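Local coordinates for putative exported protein (Bacteroides fragilis, PDB 3FZX) that is of unknown function but binds calcium ions and is probably an exported lipid-binding protein with a closed beta barrel, at residues 8-13 and 108-113; 148-153 and 164-169; 184-189 and 197-202. All blocks are in the same frame, centred on the assembly; numbering follows the deposited sequence.

Contact 1 (8-13 and 108-113); sequences AFFFPN and YPDAFS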
loop_
_atom_site.group_PDB
_atom_site.type_symbol
_atom_site.label_atom_id
_atom_site.label_comp_id
_atom_site.label_asym_id
_atom_site.label_seq_id
_atom_site.Cartn_x
_atom_site.Cartn_y
_atom_site.Cartn_z
ATOM N N ALA A 8 10.459 13.728 10.960
ATOM C CA ALA A 8 11.606 13.130 10.262
ATOM C C ALA A 8 11.147 12.215 9.120
ATOM O O ALA A 8 10.132 11.536 9.223
ATOM C CB ALA A 8 12.462 12.361 11.233
ATOM N N PHE A 9 11.910 12.180 8.040
ATOM C CA PHE A 9 11.563 11.398 6.855
ATOM C C PHE A 9 12.627 10.302 6.738
ATOM O O PHE A 9 13.770 10.581 6.407
ATOM C CB PHE A 9 11.529 12.338 5.632
ATOM C CG PHE A 9 10.867 11.756 4.420
ATOM C CD1 PHE A 9 11.604 11.048 3.486
ATOM C CD2 PHE A 9 9.517 11.959 4.186
ATOM C CE1 PHE A 9 11.004 10.506 2.356
ATOM C CE2 PHE A 9 8.887 11.423 3.057
ATOM C CZ PHE A 9 9.634 10.710 2.123
ATOM N N PHE A 10 12.248 9.055 6.999
ATOM C CA PHE A 10 13.206 7.941 7.096
ATOM C C PHE A 10 13.476 7.244 5.773
ATOM O O PHE A 10 13.220 6.068 5.637
ATOM C CB PHE A 10 12.671 6.947 8.132
ATOM C CG PHE A 10 12.537 7.556 9.473
ATOM C CD1 PHE A 10 13.678 7.959 10.161
ATOM C CD2 PHE A 10 11.295 7.836 10.012
ATOM C CE1 PHE A 10 13.588 8.566 11.399
ATOM C CE2 PHE A 10 11.192 8.452 11.244
ATOM C CZ PHE A 10 12.347 8.812 11.946
ATOM N N PHE A 11 13.998 7.996 4.807
ATOM C CA PHE A 11 14.270 7.502 3.457
ATOM C C PHE A 11 14.958 8.633 2.683
ATOM O O PHE A 11 14.729 9.797 2.968
ATOM C CB PHE A 11 12.952 7.100 2.729
ATOM C CG PHE A 11 13.173 6.230 1.521
ATOM C CD1 PHE A 11 13.489 4.873 1.677
ATOM C CD2 PHE A 11 13.067 6.743 0.243
ATOM C CE1 PHE A 11 13.713 4.054 0.579
ATOM C CE2 PHE A 11 13.267 5.923 -0.887
ATOM C CZ PHE A 11 13.608 4.587 -0.722
ATOM N N PRO A 12 15.819 8.313 1.713
ATOM C CA PRO A 12 16.375 9.430 0.956
ATOM C C PRO A 12 15.291 10.237 0.255
ATOM O O PRO A 12 14.274 9.688 -0.158
ATOM C CB PRO A 12 17.269 8.744 -0.070
ATOM C CG PRO A 12 16.782 7.350 -0.116
ATOM C CD PRO A 12 16.417 7.043 1.287
ATOM N N ASN A 13 15.510 11.539 0.143
ATOM C CA ASN A 13 14.536 12.404 -0.454
ATOM C C ASN A 13 15.051 13.450 -1.450
ATOM O O ASN A 13 14.277 14.264 -1.889
ATOM C CB ASN A 13 13.660 13.010 0.661
ATOM C CG ASN A 13 14.458 13.619 1.753
ATOM O OD1 ASN A 13 14.822 14.763 1.644
ATOM N ND2 ASN A 13 14.747 12.858 2.823
ATOM N N TYR A 108 6.956 4.196 10.480
ATOM C CA TYR A 108 8.207 4.225 11.226
ATOM C C TYR A 108 8.161 5.422 12.142
ATOM O O TYR A 108 8.350 6.544 11.692
ATOM C CB TYR A 108 9.424 4.290 10.287
ATOM C CG TYR A 108 9.688 2.970 9.637
ATOM C CD1 TYR A 108 8.927 2.540 8.549
ATOM C CD2 TYR A 108 10.656 2.115 10.147
ATOM C CE1 TYR A 108 9.136 1.296 7.973
ATOM C CE2 TYR A 108 10.879 0.878 9.583
ATOM C CZ TYR A 108 10.115 0.461 8.498
ATOM O OH TYR A 108 10.340 -0.782 7.941
ATOM N N PRO A 109 7.882 5.196 13.437
ATOM C CA PRO A 109 7.832 6.314 14.355
ATOM C C PRO A 109 9.152 7.039 14.523
ATOM O O PRO A 109 10.253 6.480 14.334
ATOM C CB PRO A 109 7.426 5.694 15.688
ATOM C CG PRO A 109 7.141 4.287 15.455
ATOM C CD PRO A 109 7.614 3.908 14.093
ATOM N N ASP A 110 9.007 8.296 14.907
ATOM C CA ASP A 110 10.106 9.211 15.112
ATOM C C ASP A 110 10.442 9.229 16.602
ATOM O O ASP A 110 9.904 10.035 17.363
ATOM C CB ASP A 110 9.671 10.592 14.618
ATOM C CG ASP A 110 10.740 11.637 14.752
ATOM O OD1 ASP A 110 11.847 11.328 15.264
ATOM O OD2 ASP A 110 10.453 12.769 14.313
ATOM N N ALA A 111 11.312 8.310 17.005
ATOM C CA ALA A 111 11.798 8.204 18.391
ATOM C C ALA A 111 12.534 9.466 18.791
ATOM O O ALA A 111 12.417 9.951 19.925
ATOM C CB ALA A 111 12.738 7.012 18.528
ATOM N N PHE A 112 13.260 10.000 17.815
ATOM C CA PHE A 112 14.171 11.131 17.991
ATOM C C PHE A 112 13.441 12.395 18.389
ATOM O O PHE A 112 14.030 13.230 19.053
ATOM C CB PHE A 112 15.004 11.392 16.714
ATOM C CG PHE A 112 15.655 10.145 16.105
ATOM C CD1 PHE A 112 16.805 9.584 16.665
ATOM C CD2 PHE A 112 15.130 9.562 14.934
ATOM C CE1 PHE A 112 17.421 8.435 16.078
ATOM C CE2 PHE A 112 15.750 8.408 14.341
ATOM C CZ PHE A 112 16.896 7.859 14.917
ATOM N N SER A 113 12.181 12.552 17.981
ATOM C CA SER A 113 11.379 13.681 18.434
ATOM C C SER A 113 10.395 13.226 19.504
ATOM O O SER A 113 10.232 13.921 20.483
ATOM C CB SER A 113 10.659 14.377 17.275
ATOM O OG SER A 113 9.335 13.907 17.083
#

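Contact 2 (148-153 and 164-169); sequences REFVTT and YCTKVK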
loop_
_atom_site.group_PDB
_atom_site.type_symbol
_atom_site.label_atom_id
_atom_site.label_comp_id
_atom_site.label_asym_id
_atom_site.label_seq_id
_atom_site.Cartn_x
_atom_site.Cartn_y
_atom_site.Cartn_z
ATOM N N ARG A 148 6.258 -5.354 16.265
ATOM C CA ARG A 148 7.423 -4.493 16.215
ATOM C C ARG A 148 7.423 -3.671 17.523
ATOM O O ARG A 148 6.369 -3.278 18.035
ATOM C CB ARG A 148 7.324 -3.571 15.009
ATOM C CG ARG A 148 7.213 -4.307 13.696
ATOM C CD ARG A 148 6.531 -3.468 12.635
ATOM N NE ARG A 148 7.396 -2.409 12.202
ATOM C CZ ARG A 148 7.039 -1.172 11.840
ATOM N NH1 ARG A 148 5.770 -0.743 11.831
ATOM N NH2 ARG A 148 8.012 -0.349 11.479
ATOM N N GLU A 149 8.609 -3.459 18.078
ATOM C CA GLU A 149 8.785 -2.678 19.290
ATOM C C GLU A 149 10.153 -2.001 19.338
ATOM O O GLU A 149 11.140 -2.476 18.777
ATOM C CB GLU A 149 8.618 -3.539 20.535
ATOM C CG GLU A 149 9.699 -4.584 20.725
ATOM C CD GLU A 149 9.450 -5.470 21.945
ATOM O OE1 GLU A 149 8.392 -5.371 22.592
ATOM O OE2 GLU A 149 10.332 -6.264 22.263
ATOM N N PHE A 150 10.172 -0.911 20.079
ATOM C CA PHE A 150 11.328 -0.096 20.256
ATOM C C PHE A 150 12.310 -0.789 21.201
ATOM O O PHE A 150 11.904 -1.331 22.221
ATOM C CB PHE A 150 10.887 1.274 20.823
ATOM C CG PHE A 150 12.013 2.195 21.127
ATOM C CD1 PHE A 150 12.584 2.973 20.124
ATOM C CD2 PHE A 150 12.508 2.297 22.424
ATOM C CE1 PHE A 150 13.635 3.847 20.406
ATOM C CE2 PHE A 150 13.553 3.171 22.713
ATOM C CZ PHE A 150 14.120 3.945 21.691
ATOM N N VAL A 151 13.598 -0.722 20.863
ATOM C CA VAL A 151 14.682 -1.255 21.700
ATOM C C VAL A 151 15.516 -0.107 22.292
ATOM O O VAL A 151 15.612 0.052 23.507
ATOM C CB VAL A 151 15.587 -2.211 20.894
ATOM C CG1 VAL A 151 16.760 -2.692 21.763
ATOM C CG2 VAL A 151 14.758 -3.401 20.344
ATOM N N THR A 152 16.094 0.697 21.417
ATOM C CA THR A 152 16.935 1.797 21.817
ATOM C C THR A 152 17.230 2.717 20.620
ATOM O O THR A 152 16.780 2.460 19.468
ATOM C CB THR A 152 18.280 1.278 22.404
ATOM O OG1 THR A 152 18.971 2.366 23.017
ATOM C CG2 THR A 152 19.198 0.656 21.319
ATOM N N THR A 153 17.966 3.795 20.897
ATOM C CA THR A 153 18.598 4.575 19.827
ATOM C C THR A 153 20.093 4.502 20.075
ATOM O O THR A 153 20.528 4.497 21.224
ATOM C CB THR A 153 18.111 6.018 19.736
ATOM O OG1 THR A 153 18.462 6.732 20.929
ATOM C CG2 THR A 153 16.580 6.056 19.522
ATOM N N TYR A 164 23.263 7.689 13.609
ATOM C CA TYR A 164 22.453 7.549 14.817
ATOM C C TYR A 164 21.117 7.002 14.367
ATOM O O TYR A 164 20.459 7.593 13.504
ATOM C CB TYR A 164 22.295 8.894 15.557
ATOM C CG TYR A 164 21.838 8.721 16.990
ATOM C CD1 TYR A 164 22.684 8.143 17.929
ATOM C CD2 TYR A 164 20.573 9.116 17.404
ATOM C CE1 TYR A 164 22.297 7.956 19.247
ATOM C CE2 TYR A 164 20.166 8.945 18.752
ATOM C CZ TYR A 164 21.052 8.363 19.657
ATOM O OH TYR A 164 20.718 8.164 20.976
ATOM N N CYS A 165 20.743 5.851 14.922
ATOM C CA CYS A 165 19.582 5.097 14.487
ATOM C C CYS A 165 18.612 4.758 15.599
ATOM O O CYS A 165 18.984 4.731 16.781
ATOM C CB CYS A 165 20.045 3.743 13.947
ATOM S SG CYS A 165 20.905 3.879 12.433
ATOM N N THR A 166 17.384 4.454 15.185
ATOM C CA THR A 166 16.405 3.814 16.055
ATOM C C THR A 166 16.462 2.307 15.797
ATOM O O THR A 166 16.433 1.883 14.643
ATOM C CB THR A 166 14.981 4.334 15.772
ATOM O OG1 THR A 166 14.907 5.680 16.236
ATOM C CG2 THR A 166 13.914 3.472 16.484
ATOM N N LYS A 167 16.564 1.530 16.877
ATOM C CA LYS A 167 16.601 0.067 16.823
ATOM C C LYS A 167 15.257 -0.500 17.222
ATOM O O LYS A 167 14.720 -0.161 18.271
ATOM C CB LYS A 167 17.650 -0.496 17.769
ATOM C CG LYS A 167 17.790 -2.033 17.704
ATOM C CD LYS A 167 18.853 -2.529 18.653
ATOM C CE LYS A 167 18.895 -4.044 18.727
ATOM N NZ LYS A 167 20.133 -4.499 19.491
ATOM N N VAL A 168 14.742 -1.373 16.372
ATOM C CA VAL A 168 13.456 -1.997 16.521
ATOM C C VAL A 168 13.631 -3.522 16.497
ATOM O O VAL A 168 14.531 -4.034 15.837
ATOM C CB VAL A 168 12.541 -1.527 15.361
ATOM C CG1 VAL A 168 11.261 -2.322 15.313
ATOM C CG2 VAL A 168 12.214 -0.062 15.544
ATOM N N LYS A 169 12.824 -4.230 17.281
ATOM C CA LYS A 169 12.767 -5.691 17.253
ATOM C C LYS A 169 11.381 -6.060 16.714
ATOM O O LYS A 169 10.410 -5.365 16.995
ATOM C CB LYS A 169 12.971 -6.274 18.651
ATOM C CG LYS A 169 12.934 -7.807 18.709
ATOM C CD LYS A 169 13.241 -8.387 20.107
ATOM C CE LYS A 169 13.026 -9.936 20.135
ATOM N NZ LYS A 169 13.265 -10.611 21.472
#

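Contact 3 (184-189 and 197-202); sequences YGYEWY and RSEQYN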
loop_
_atom_site.group_PDB
_atom_site.type_symbol
_atom_site.label_atom_id
_atom_site.label_comp_id
_atom_site.label_asym_id
_atom_site.label_seq_id
_atom_site.Cartn_x
_atom_site.Cartn_y
_atom_site.Cartn_z
ATOM N N TYR A 184 12.501 -13.966 14.226
ATOM C CA TYR A 184 12.471 -12.605 14.730
ATOM C C TYR A 184 13.635 -11.833 14.089
ATOM O O TYR A 184 14.503 -12.421 13.420
ATOM C CB TYR A 184 12.466 -12.584 16.276
ATOM C CG TYR A 184 13.754 -12.966 16.932
ATOM C CD1 TYR A 184 14.051 -14.298 17.203
ATOM C CD2 TYR A 184 14.696 -11.993 17.281
ATOM C CE1 TYR A 184 15.269 -14.661 17.799
ATOM C CE2 TYR A 184 15.916 -12.346 17.882
ATOM C CZ TYR A 184 16.188 -13.677 18.131
ATOM O OH TYR A 184 17.376 -14.027 18.729
ATOM N N GLY A 185 13.609 -10.515 14.208
ATOM C CA GLY A 185 14.658 -9.700 13.605
ATOM C C GLY A 185 14.829 -8.380 14.301
ATOM O O GLY A 185 14.043 -8.022 15.170
ATOM N N TYR A 186 15.890 -7.679 13.931
ATOM C CA TYR A 186 16.129 -6.329 14.387
ATOM C C TYR A 186 16.362 -5.458 13.169
ATOM O O TYR A 186 16.911 -5.910 12.159
ATOM C CB TYR A 186 17.379 -6.256 15.249
ATOM C CG TYR A 186 17.336 -7.045 16.544
ATOM C CD1 TYR A 186 16.650 -6.576 17.661
ATOM C CD2 TYR A 186 18.057 -8.226 16.675
ATOM C CE1 TYR A 186 16.626 -7.321 18.875
ATOM C CE2 TYR A 186 18.053 -8.961 17.868
ATOM C CZ TYR A 186 17.345 -8.503 18.950
ATOM O OH TYR A 186 17.358 -9.253 20.079
ATOM N N GLU A 187 15.952 -4.205 13.250
ATOM C CA GLU A 187 16.362 -3.234 12.250
ATOM C C GLU A 187 16.670 -1.883 12.881
ATOM O O GLU A 187 16.195 -1.537 13.986
ATOM C CB GLU A 187 15.403 -3.145 11.054
ATOM C CG GLU A 187 14.020 -2.671 11.325
ATOM C CD GLU A 187 13.119 -2.744 10.062
ATOM O OE1 GLU A 187 13.262 -3.683 9.241
ATOM O OE2 GLU A 187 12.243 -1.872 9.895
ATOM N N TRP A 188 17.540 -1.170 12.187
ATOM C CA TRP A 188 18.037 0.087 12.622
ATOM C C TRP A 188 17.727 1.051 11.491
ATOM O O TRP A 188 18.060 0.751 10.331
ATOM C CB TRP A 188 19.534 0.018 12.827
ATOM C CG TRP A 188 20.020 -0.709 14.048
ATOM C CD1 TRP A 188 20.396 -0.145 15.227
ATOM C CD2 TRP A 188 20.285 -2.111 14.173
ATOM N NE1 TRP A 188 20.858 -1.103 16.088
ATOM C CE2 TRP A 188 20.819 -2.319 15.464
ATOM C CE3 TRP A 188 20.120 -3.213 13.324
ATOM C CZ2 TRP A 188 21.165 -3.589 15.945
ATOM C CZ3 TRP A 188 20.479 -4.475 13.790
ATOM C CH2 TRP A 188 21.000 -4.655 15.096
ATOM N N TYR A 189 17.082 2.180 11.813
ATOM C CA TYR A 189 16.762 3.166 10.782
ATOM C C TYR A 189 17.088 4.590 11.195
ATOM O O TYR A 189 17.126 4.918 12.381
ATOM C CB TYR A 189 15.315 3.047 10.324
ATOM C CG TYR A 189 14.254 3.318 11.369
ATOM C CD1 TYR A 189 13.750 2.282 12.171
ATOM C CD2 TYR A 189 13.707 4.594 11.523
ATOM C CE1 TYR A 189 12.756 2.526 13.121
ATOM C CE2 TYR A 189 12.697 4.848 12.472
ATOM C CZ TYR A 189 12.227 3.814 13.255
ATOM O OH TYR A 189 11.213 4.043 14.139
ATOM N N ARG A 197 20.704 -1.003 8.935
ATOM C CA ARG A 197 21.132 -2.346 9.242
ATOM C C ARG A 197 19.920 -3.174 9.607
ATOM O O ARG A 197 18.946 -2.636 10.142
ATOM C CB ARG A 197 22.120 -2.304 10.404
ATOM C CG ARG A 197 22.634 -3.683 10.847
ATOM C CD ARG A 197 23.535 -3.602 12.100
ATOM N NE ARG A 197 23.979 -4.949 12.458
ATOM C CZ ARG A 197 25.029 -5.588 11.927
ATOM N NH1 ARG A 197 25.827 -5.021 11.027
ATOM N NH2 ARG A 197 25.292 -6.830 12.300
ATOM N N SER A 198 19.960 -4.461 9.288
ATOM C CA SER A 198 18.948 -5.399 9.746
ATOM C C SER A 198 19.576 -6.759 9.958
ATOM O O SER A 198 20.617 -7.075 9.360
ATOM C CB SER A 198 17.800 -5.535 8.754
ATOM O OG SER A 198 18.206 -6.311 7.646
ATOM N N GLU A 199 18.938 -7.564 10.805
ATOM C CA GLU A 199 19.401 -8.910 11.120
ATOM C C GLU A 199 18.199 -9.813 11.268
ATOM O O GLU A 199 17.209 -9.402 11.872
ATOM C CB GLU A 199 20.165 -8.918 12.438
ATOM C CG GLU A 199 21.469 -8.154 12.421
ATOM C CD GLU A 199 22.082 -8.018 13.807
ATOM O OE1 GLU A 199 21.531 -8.560 14.788
ATOM O OE2 GLU A 199 23.110 -7.351 13.908
ATOM N N GLN A 200 18.288 -11.040 10.733
ATOM C CA GLN A 200 17.217 -12.022 10.843
ATOM C C GLN A 200 17.697 -13.275 11.560
ATOM O O GLN A 200 18.800 -13.769 11.282
ATOM C CB GLN A 200 16.659 -12.382 9.466
ATOM C CG GLN A 200 16.027 -11.175 8.735
ATOM C CD GLN A 200 17.069 -10.226 8.171
ATOM O OE1 GLN A 200 18.020 -10.669 7.532
ATOM N NE2 GLN A 200 16.907 -8.916 8.418
ATOM N N TYR A 201 16.852 -13.764 12.480
ATOM C CA TYR A 201 17.085 -14.975 13.295
ATOM C C TYR A 201 15.927 -15.948 13.177
ATOM O O TYR A 201 14.810 -15.536 12.899
ATOM C CB TYR A 201 17.207 -14.604 14.767
ATOM C CG TYR A 201 18.366 -13.691 15.053
ATOM C CD1 TYR A 201 18.224 -12.323 14.916
ATOM C CD2 TYR A 201 19.615 -14.190 15.443
ATOM C CE1 TYR A 201 19.272 -11.466 15.158
ATOM C CE2 TYR A 201 20.682 -13.322 15.697
ATOM C CZ TYR A 201 20.488 -11.961 15.536
ATOM O OH TYR A 201 21.476 -11.043 15.745
ATOM N N ASN A 202 16.185 -17.242 13.401
ATOM C CA ASN A 202 15.093 -18.229 13.503
ATOM C C ASN A 202 14.681 -18.266 14.955
ATOM O O ASN A 202 15.324 -17.620 15.797
ATOM C CB ASN A 202 15.487 -19.634 12.988
ATOM C CG ASN A 202 16.621 -20.299 13.775
ATOM O OD1 ASN A 202 17.055 -19.865 14.863
ATOM N ND2 ASN A 202 17.122 -21.374 13.199
#

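Contact 1 (8-13 and 108-113)
The ring of Phe10 touches the edge of the Phe112 ring where the N-terminal segment 8-13, ahead of the first strand of the closed antiparallel barrel, runs past segment 108-113 in the connection after strand 99-107. Phe10 sits at the centre of an inverse gamma turn and has more surface buried here than any other residue. CE1 of Phe10 lies 3.7 Å from CE2 of Phe112, near the plane of the Phe112 ring. Farther round the Phe10 ring, CZ points edge-on at CA of Asp110, 3.9 Å away. The other flank is turned to the opposite backbone, with Phe10 CE2 3.5 Å from Tyr108 O, while Phe10 CD2 meets CB of Tyr108 at 4.0 Å. Beyond CB, Tyr108 leads off: its hydroxyl bonds to Glu187, and its ring packs edge-to-face on Tyr189, as does Phe10.

At the start of segment 8-13 the chemistry becomes polar. Asp110 extends with CG anti to its backbone N (chi1 -179°), which brings OD2 near Ala8. The resulting bond from Ala8 N is weak, 3.5 Å to Asp110 OD2 with an N-H...O angle of 158°. The second oxygen folds back on its own segment in an Asx motif: Asp110 OD1 accepts from Ser113 N at 3.0 Å, met from above the carboxylate plane.

Contact 2 (148-153 and 164-169)
The ring of Phe150 is touched at its edge by Thr166 CG2, 3.9 Å from Phe150 CD1, and Thr153 CG2 also lies in the ring plane at an edge. Over one face sits the backbone N of Thr152. The second flat group, Tyr164, swings its hydroxyl across to Thr153, where Tyr164 OH and Thr153 OG1 are hydrogen-bonded at 2.7 Å, with either able to donate. Thr153 OG1 is placed by chi1 64°, which sets it between the backbone N and the carbonyl carbon.

These side chains ride on an antiparallel hairpin formed by strands 136-158 and 161-175. Glu149 and Lys169 form a hydrogen-bonded pair, with Glu149 N to Lys169 O at 2.8 Å. Farther along, a classic beta bulge sets two residues, Val151 and Thr152, opposite the single Lys167: Val151 N donates to Lys167 O at 2.9 Å, and Lys167 N to Thr152 O at 2.8 Å. The extended Lys167 chain crosses Val151 at a slant, its CD 3.8 Å from Val151 CG1.

Glu149 and Lys169 run alongside each other, yet Glu149 OE2 and Lys169 NZ stay 5.3 Å apart, too far for a salt bridge. Glu149 belongs to a calcium site in which no ion is bound to it here, although one lies about 4 Å from its side chain. Lys169, also in cation-pi contact with Tyr184, may weakly balance the carboxylate's charge.

Contact 3 (184-189 and 197-202)
Trp188, Tyr184 and Tyr201 bury the most surface in this antiparallel pairing of strands 180-190 and 194-202, a hairpin in the barrel wall whose short axes run 4.7 Å apart at closest approach. All three project from the face that also carries Tyr186, Arg197 and Glu199.

Trp188 is overlaid by the aliphatic part of Arg197. The two side chains run side by side, and Arg197 CD stands over one face of the six-membered ring, 3.9 Å from its centroid, in a CH-pi contact. With CG anti to the backbone N (chi1 179°) and the chain extended on to NE, the arginine carries its methylenes past the CE3-CZ3 side of that ring, while the guanidinium is turned 71° to the ring plane. The carboxylate of Glu199 reaches the far end of the indole, its OE2 3.6 Å from Trp188 CH2. On the five-membered ring, Trp188 NE1 bonds to Glu154 of strand 136-158.

Tyr184 and Tyr201 lie nearly parallel, their planes 9° apart, but strongly offset, with little overlap. Besides ring atoms such as Tyr184 CE2 and Tyr201 CD1, contact runs through Tyr201 CB, over the Tyr184 face and 3.8 Å from its centroid, and through Tyr184 OH, which sits over a face of the Tyr201 ring. Tyr186 completes the aromatic cluster, its CD2 3.8 Å from Tyr201 CE1.

Within strand 194-202, Glu199 links Arg197 to Tyr201. Arg197 grips it side-on, NE and NH2 both reaching Glu199 OE2 in one salt bridge, NH2 at 2.8 Å. Tyr201 OH donates to Glu199 OE1 at 2.7 Å. Both carboxylate oxygens are thus engaged, which holds the group's rotation and would probably stabilise its ionised form beside the aromatic rings.

Along the chain the contacts come in series, 1, then 2, then 3. Contacts 2 and 3 are parts of successive hairpins of one barrel sheet, their centres about 10 Å apart, joined because strands 161-175 and 180-190 are neighbours: Val168 N to Glu187 O is 2.8 Å, a probable hydrogen bond. Contact 1 involves two loop segments, with its centre about 12 Å from that of contact 2 and about 18 Å from that of contact 3. It nevertheless touches both, through Phe112 packed on Thr166 and through Pro109 O to Tyr189 OH, a probable hydrogen bond of 2.6 Å. Segment 108-113 is thereby held against the barrel wall, the Pro109 side chain about 12 Å from a bound calcium ion.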